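PDB 4HRO: small archaeal modifier protein 1 from Haloferax volcanii DS2, which serves as a ubiquitin-like modifier joined covalently to lysines of target proteins, and as a sulfur carrier in molybdenum cofactor biosynthesis. Local coordinates for residues Val62-Glu67 / Ala77-Ala82; Arg19-Asp24 / Asp36-Ala41. All blocks are in the same frame, centred on the assembly; numbering follows the deposited sequence.

Interaction 1: residues Val62-Glu67 / Ala77-Ala82; sequences VLRNGE and AGDELA. With CA (calcium ion), chain C.
D79 OD2 accepts a hydrogen bond from R64 NE, 2.8 Å away, and another from the backbone N-H of A76. This salt bridge lies at the turn end of an antiparallel strand pair in the β-grasp sheet, whose short axes run at 169°. The D79 carboxylate sits at the edge of the R64 guanidinium, near its plane, yet NE meets OD2 from above the carboxylate plane, the two planes being 64° apart; NH2 adds only weak bonds. With CG anti to the backbone N (chi1 175°), the arginine chain is extended from CG to NE, and R64 CG, near its root, lies 3.8 Å from L81 CD2. A leucine in place of R64 would probably leave D79 without its cationic mate across the strands. Further along, L63 and A82 form a hydrogen-bonded pair, L63 N to A82 O and A82 N to L63 O both 2.9 Å. Beyond R64 the chain reverses through a type I' turn, where N65 N reaches E80 O at 2.8 Å. The E80 carboxylate holds a calcium ion with both oxygens, and E80 O also accepts a hydrogen bond from a water that in turn takes one from G66 N at 2.9 Å.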
loop_
_atom_site.group_PDB
_atom_site.type_symbol
_atom_site.label_atom_id
_atom_site.label_comp_id
_atom_site.label_asym_id
_atom_site.label_seq_id
_atom_site.Cartn_x
_atom_site.Cartn_y
_atom_site.Cartn_z
ATOM N N VAL A 62 -2.225 4.636 5.933
ATOM C CA VAL A 62 -1.121 3.798 5.525
ATOM C C VAL A 62 -0.222 3.624 6.736
ATOM O O VAL A 62 0.223 4.621 7.320
ATOM C CB VAL A 62 -0.333 4.466 4.390
ATOM C CG1 VAL A 62 0.800 3.571 3.961
ATOM C CG2 VAL A 62 -1.238 4.802 3.206
ATOM N N LEU A 63 0.059 2.382 7.117
ATOM C CA LEU A 63 0.969 2.082 8.209
ATOM C C LEU A 63 2.170 1.318 7.712
ATOM O O LEU A 63 2.067 0.482 6.798
ATOM C CB LEU A 63 0.297 1.258 9.303
ATOM C CG LEU A 63 -1.005 1.757 9.893
ATOM C CD1 LEU A 63 -1.403 0.846 11.050
ATOM C CD2 LEU A 63 -0.940 3.182 10.341
ATOM N N ARG A 64 3.309 1.584 8.343
ATOM C CA ARG A 64 4.525 0.813 8.153
ATOM C C ARG A 64 4.926 0.276 9.525
ATOM O O ARG A 64 5.189 1.057 10.456
ATOM C CB ARG A 64 5.650 1.689 7.594
ATOM C CG ARG A 64 6.957 0.955 7.485
ATOM C CD ARG A 64 8.093 1.838 7.077
ATOM N NE ARG A 64 9.284 1.019 6.889
ATOM C CZ ARG A 64 10.523 1.384 7.206
ATOM N NH1 ARG A 64 10.797 2.582 7.729
ATOM N NH2 ARG A 64 11.512 0.526 6.984
ATOM N N ASN A 65 4.963 -1.044 9.680
ATOM C CA ASN A 65 5.325 -1.683 10.933
ATOM C C ASN A 65 4.543 -1.086 12.102
ATOM O O ASN A 65 5.094 -0.821 13.170
ATOM C CB ASN A 65 6.840 -1.617 11.134
ATOM C CG ASN A 65 7.616 -2.248 9.992
ATOM O OD1 ASN A 65 8.662 -1.748 9.568
ATOM N ND2 ASN A 65 7.115 -3.346 9.492
ATOM N N GLY A 66 3.245 -0.904 11.899
ATOM C CA GLY A 66 2.320 -0.504 12.956
ATOM C C GLY A 66 2.235 0.987 13.229
ATOM O O GLY A 66 1.477 1.394 14.105
ATOM N N GLU A 67 2.983 1.814 12.508
ATOM C CA GLU A 67 2.966 3.270 12.721
ATOM C C GLU A 67 2.536 3.979 11.447
ATOM O O GLU A 67 2.927 3.568 10.346
ATOM C CB GLU A 67 4.361 3.767 13.114
ATOM C CG GLU A 67 4.983 3.101 14.342
ATOM C CD GLU A 67 6.368 3.659 14.664
ATOM O OE1 GLU A 67 7.349 2.878 14.658
ATOM O OE2 GLU A 67 6.479 4.881 14.908
ATOM N N ALA A 77 13.268 -4.571 3.598
ATOM C CA ALA A 77 12.949 -5.983 3.540
ATOM C C ALA A 77 12.304 -6.442 4.833
ATOM O O ALA A 77 12.755 -6.092 5.922
ATOM C CB ALA A 77 14.207 -6.780 3.268
ATOM N N GLY A 78 11.224 -7.202 4.686
ATOM C CA GLY A 78 10.497 -7.736 5.831
ATOM C C GLY A 78 9.420 -6.813 6.376
ATOM O O GLY A 78 8.722 -7.173 7.322
ATOM N N ASP A 79 9.242 -5.622 5.802
ATOM C CA ASP A 79 8.258 -4.685 6.325
ATOM C C ASP A 79 6.844 -5.266 6.250
ATOM O O ASP A 79 6.500 -6.031 5.341
ATOM C CB ASP A 79 8.259 -3.362 5.554
ATOM C CG ASP A 79 9.289 -2.369 6.026
ATOM O OD1 ASP A 79 9.970 -2.579 7.043
ATOM O OD2 ASP A 79 9.387 -1.331 5.337
ATOM N N GLU A 80 6.040 -4.864 7.224
ATOM C CA GLU A 80 4.626 -5.140 7.320
ATOM C C GLU A 80 3.898 -3.828 7.068
ATOM O O GLU A 80 3.850 -2.946 7.945
ATOM C CB GLU A 80 4.305 -5.683 8.715
ATOM C CG GLU A 80 4.993 -7.010 8.947
ATOM C CD GLU A 80 4.918 -7.521 10.367
ATOM O OE1 GLU A 80 4.561 -6.792 11.298
ATOM O OE2 GLU A 80 5.253 -8.685 10.617
ATOM N N LEU A 81 3.360 -3.677 5.863
ATOM C CA LEU A 81 2.649 -2.469 5.463
ATOM C C LEU A 81 1.165 -2.749 5.553
ATOM O O LEU A 81 0.723 -3.862 5.274
ATOM C CB LEU A 81 3.047 -2.080 4.027
ATOM C CG LEU A 81 4.561 -1.954 3.785
ATOM C CD1 LEU A 81 4.823 -1.596 2.316
ATOM C CD2 LEU A 81 5.224 -0.972 4.725
ATOM N N ALA A 82 0.378 -1.753 5.923
ATOM C CA ALA A 82 -1.074 -1.922 6.051
ATOM C C ALA A 82 -1.791 -0.757 5.405
ATOM O O ALA A 82 -1.358 0.402 5.518
ATOM C CB ALA A 82 -1.498 -2.069 7.508
HETATM CA CA CA C . 4.850 -8.654 12.965
HETATM O O HOH W 1 1.755 -1.928 9.597
HETATM O O HOH W 2 4.927 -6.787 14.458
#

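Interaction 2: residues Arg19-Asp24 / Asp36-Ala41; sequences RTVRVD and DALVGA
V23 reaches from strand 20-24 to helix 36-41, the strand-to-helix layer characteristic of the β-grasp fold. V23 CB lies 4.1 Å from A37 CB, the first touch along the side chain. Beyond it, CG1 stands anti to the carbonyl carbon (chi1 -60°), a torsion that carries this methyl onto the helix backbone: V23 CG1 comes within 3.9 Å of L38 N, with A37 C and the CA of L38 scarcely farther. V23 CG1 also reaches A37 CB, at 4.1 Å. V23 thus leans on a stretch of main chain as well as on a methyl group, which the small side chain of A37 probably allows.

Two residues earlier, V21 also points toward the helix, as the alternation of an extended strand predicts. Here the helix supplies the longer reach. L38 starts with CG anti to its backbone N (chi1 167°), and its side chain meets that of V21 at about a right angle. L38 CD1 rests on CB and both methyls of V21, 3.7 Å from V21 CB and 3.8 Å from both CG1 and CG2. One helical turn after A37, A41 CB adds a looser touch, 4.3 Å from V21 CG1. The two segments share apolar contacts and exchange no hydrogen bonds, with axes 8.4 Å apart and crossing at 118°.

Strand 20-25 is the outermost on this side of the sheet within the chain and pairs antiparallel with strand 2-8, through backbone hydrogen bonds of V21 with W6 and V23 with M4. The M4 side chain also touches V23, W6 touches L38, and the loop residues H42 and L45 pack on V21 and L38, respectively.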
loop_
_atom_site.group_PDB
_atom_site.type_symbol
_atom_site.label_atom_id
_atom_site.label_comp_id
_atom_site.label_asym_id
_atom_site.label_seq_id
_atom_site.Cartn_x
_atom_site.Cartn_y
_atom_site.Cartn_z
ATOM N N ARG A 19 -6.433 -10.663 1.576
ATOM C CA ARG A 19 -6.132 -9.816 2.731
ATOM C C ARG A 19 -4.633 -9.530 2.851
ATOM O O ARG A 19 -4.249 -8.676 3.641
ATOM C CB ARG A 19 -6.673 -10.479 3.998
ATOM C CG ARG A 19 -8.188 -10.552 4.023
ATOM C CD ARG A 19 -8.718 -11.191 5.286
ATOM N NE ARG A 19 -8.453 -10.385 6.476
ATOM C CZ ARG A 19 -9.119 -9.282 6.803
ATOM N NH1 ARG A 19 -10.083 -8.815 6.031
ATOM N NH2 ARG A 19 -8.788 -8.634 7.900
ATOM N N THR A 20 -3.805 -10.247 2.092
ATOM C CA THR A 20 -2.371 -10.061 2.110
ATOM C C THR A 20 -1.850 -10.065 0.677
ATOM O O THR A 20 -2.344 -10.822 -0.174
ATOM C CB THR A 20 -1.661 -11.171 2.932
ATOM O OG1 THR A 20 -1.768 -12.433 2.268
ATOM C CG2 THR A 20 -2.223 -11.287 4.359
ATOM N N VAL A 21 -0.873 -9.210 0.401
ATOM C CA VAL A 21 -0.264 -9.137 -0.921
ATOM C C VAL A 21 1.226 -8.932 -0.779
ATOM O O VAL A 21 1.678 -7.952 -0.206
ATOM C CB VAL A 21 -0.838 -7.984 -1.783
ATOM C CG1 VAL A 21 -0.127 -7.921 -3.120
ATOM C CG2 VAL A 21 -2.329 -8.136 -1.990
ATOM N N ARG A 22 1.998 -9.864 -1.328
ATOM C CA ARG A 22 3.441 -9.757 -1.362
ATOM C C ARG A 22 3.885 -8.813 -2.466
ATOM O O ARG A 22 3.357 -8.874 -3.582
ATOM C CB ARG A 22 4.076 -11.129 -1.627
ATOM C CG ARG A 22 3.726 -12.204 -0.636
ATOM C CD ARG A 22 4.460 -13.493 -0.968
ATOM N NE ARG A 22 3.989 -14.596 -0.140
ATOM C CZ ARG A 22 4.374 -15.863 -0.275
ATOM N NH1 ARG A 22 5.251 -16.211 -1.210
ATOM N NH2 ARG A 22 3.872 -16.782 0.536
ATOM N N VAL A 23 4.877 -7.980 -2.164
ATOM C CA VAL A 23 5.518 -7.145 -3.175
ATOM C C VAL A 23 7.033 -7.210 -3.014
ATOM O O VAL A 23 7.553 -7.590 -1.970
ATOM C CB VAL A 23 5.024 -5.654 -3.155
ATOM C CG1 VAL A 23 3.521 -5.571 -3.418
ATOM C CG2 VAL A 23 5.414 -4.929 -1.851
ATOM N N ASP A 24 7.742 -6.825 -4.071
ATOM C CA ASP A 24 9.214 -6.863 -4.137
ATOM C C ASP A 24 9.631 -5.551 -4.806
ATOM O O ASP A 24 9.264 -5.311 -5.962
ATOM C CB ASP A 24 9.623 -8.105 -4.952
ATOM C CG ASP A 24 11.111 -8.241 -5.192
ATOM O OD1 ASP A 24 11.923 -7.526 -4.585
ATOM O OD2 ASP A 24 11.445 -9.118 -6.021
ATOM N N ASP A 36 2.386 1.738 -4.993
ATOM C CA ASP A 36 2.251 1.602 -6.440
ATOM C C ASP A 36 2.508 0.167 -6.892
ATOM O O ASP A 36 1.869 -0.309 -7.835
ATOM C CB ASP A 36 3.203 2.553 -7.160
ATOM C CG ASP A 36 2.694 3.996 -7.212
ATOM O OD1 ASP A 36 1.523 4.265 -6.830
ATOM O OD2 ASP A 36 3.492 4.859 -7.645
ATOM N N ALA A 37 3.413 -0.542 -6.218
ATOM C CA ALA A 37 3.632 -1.967 -6.522
ATOM C C ALA A 37 2.387 -2.793 -6.179
ATOM O O ALA A 37 2.003 -3.679 -6.941
ATOM C CB ALA A 37 4.863 -2.489 -5.790
ATOM N N LEU A 38 1.746 -2.489 -5.052
ATOM C CA LEU A 38 0.499 -3.148 -4.684
ATOM C C LEU A 38 -0.570 -2.922 -5.750
ATOM O O LEU A 38 -1.263 -3.844 -6.167
ATOM C CB LEU A 38 0.017 -2.620 -3.338
ATOM C CG LEU A 38 -1.418 -2.968 -2.947
ATOM C CD1 LEU A 38 -1.632 -4.464 -2.774
ATOM C CD2 LEU A 38 -1.783 -2.242 -1.671
ATOM N N VAL A 39 -0.747 -1.681 -6.178
ATOM C CA VAL A 39 -1.759 -1.367 -7.163
ATOM C C VAL A 39 -1.404 -2.010 -8.513
ATOM O O VAL A 39 -2.291 -2.504 -9.205
ATOM C CB VAL A 39 -2.006 0.161 -7.249
ATOM C CG1 VAL A 39 -2.993 0.489 -8.359
ATOM C CG2 VAL A 39 -2.511 0.693 -5.898
ATOM N N GLY A 40 -0.131 -2.053 -8.871
ATOM C CA GLY A 40 0.267 -2.776 -10.077
ATOM C C GLY A 40 -0.120 -4.250 -10.019
ATOM O O GLY A 40 -0.537 -4.834 -11.032
ATOM N N ALA A 41 -0.001 -4.862 -8.848
ATOM C CA ALA A 41 -0.382 -6.259 -8.647
ATOM C C ALA A 41 -1.896 -6.445 -8.768
ATOM O O ALA A 41 -2.355 -7.506 -9.204
ATOM C CB ALA A 41 0.126 -6.744 -7.290
#

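Both interactions belong to one β-grasp sheet, but to different parts of it. Interaction 1 joins two of its strands edge to edge, and interaction 2 lays helix 31-41 across an outermost strand, 20-25. Their centres are 13 Å apart and they do not touch; strand 2-8 lies between strands 20-25 and 80-84, and helix 31-41 also reaches V62 and L81 of interaction 1 through V31 and A34. The chemistry follows the location. Interaction 2 is buried, rests on apolar side chains and has no hydrogen bond between its segments, burying 198 Å², whereas interaction 1 is partly buried and covers 368 Å² through backbone hydrogen bonds, a salt bridge and side-chain contacts, with a calcium ion bound by E80 at its exposed side.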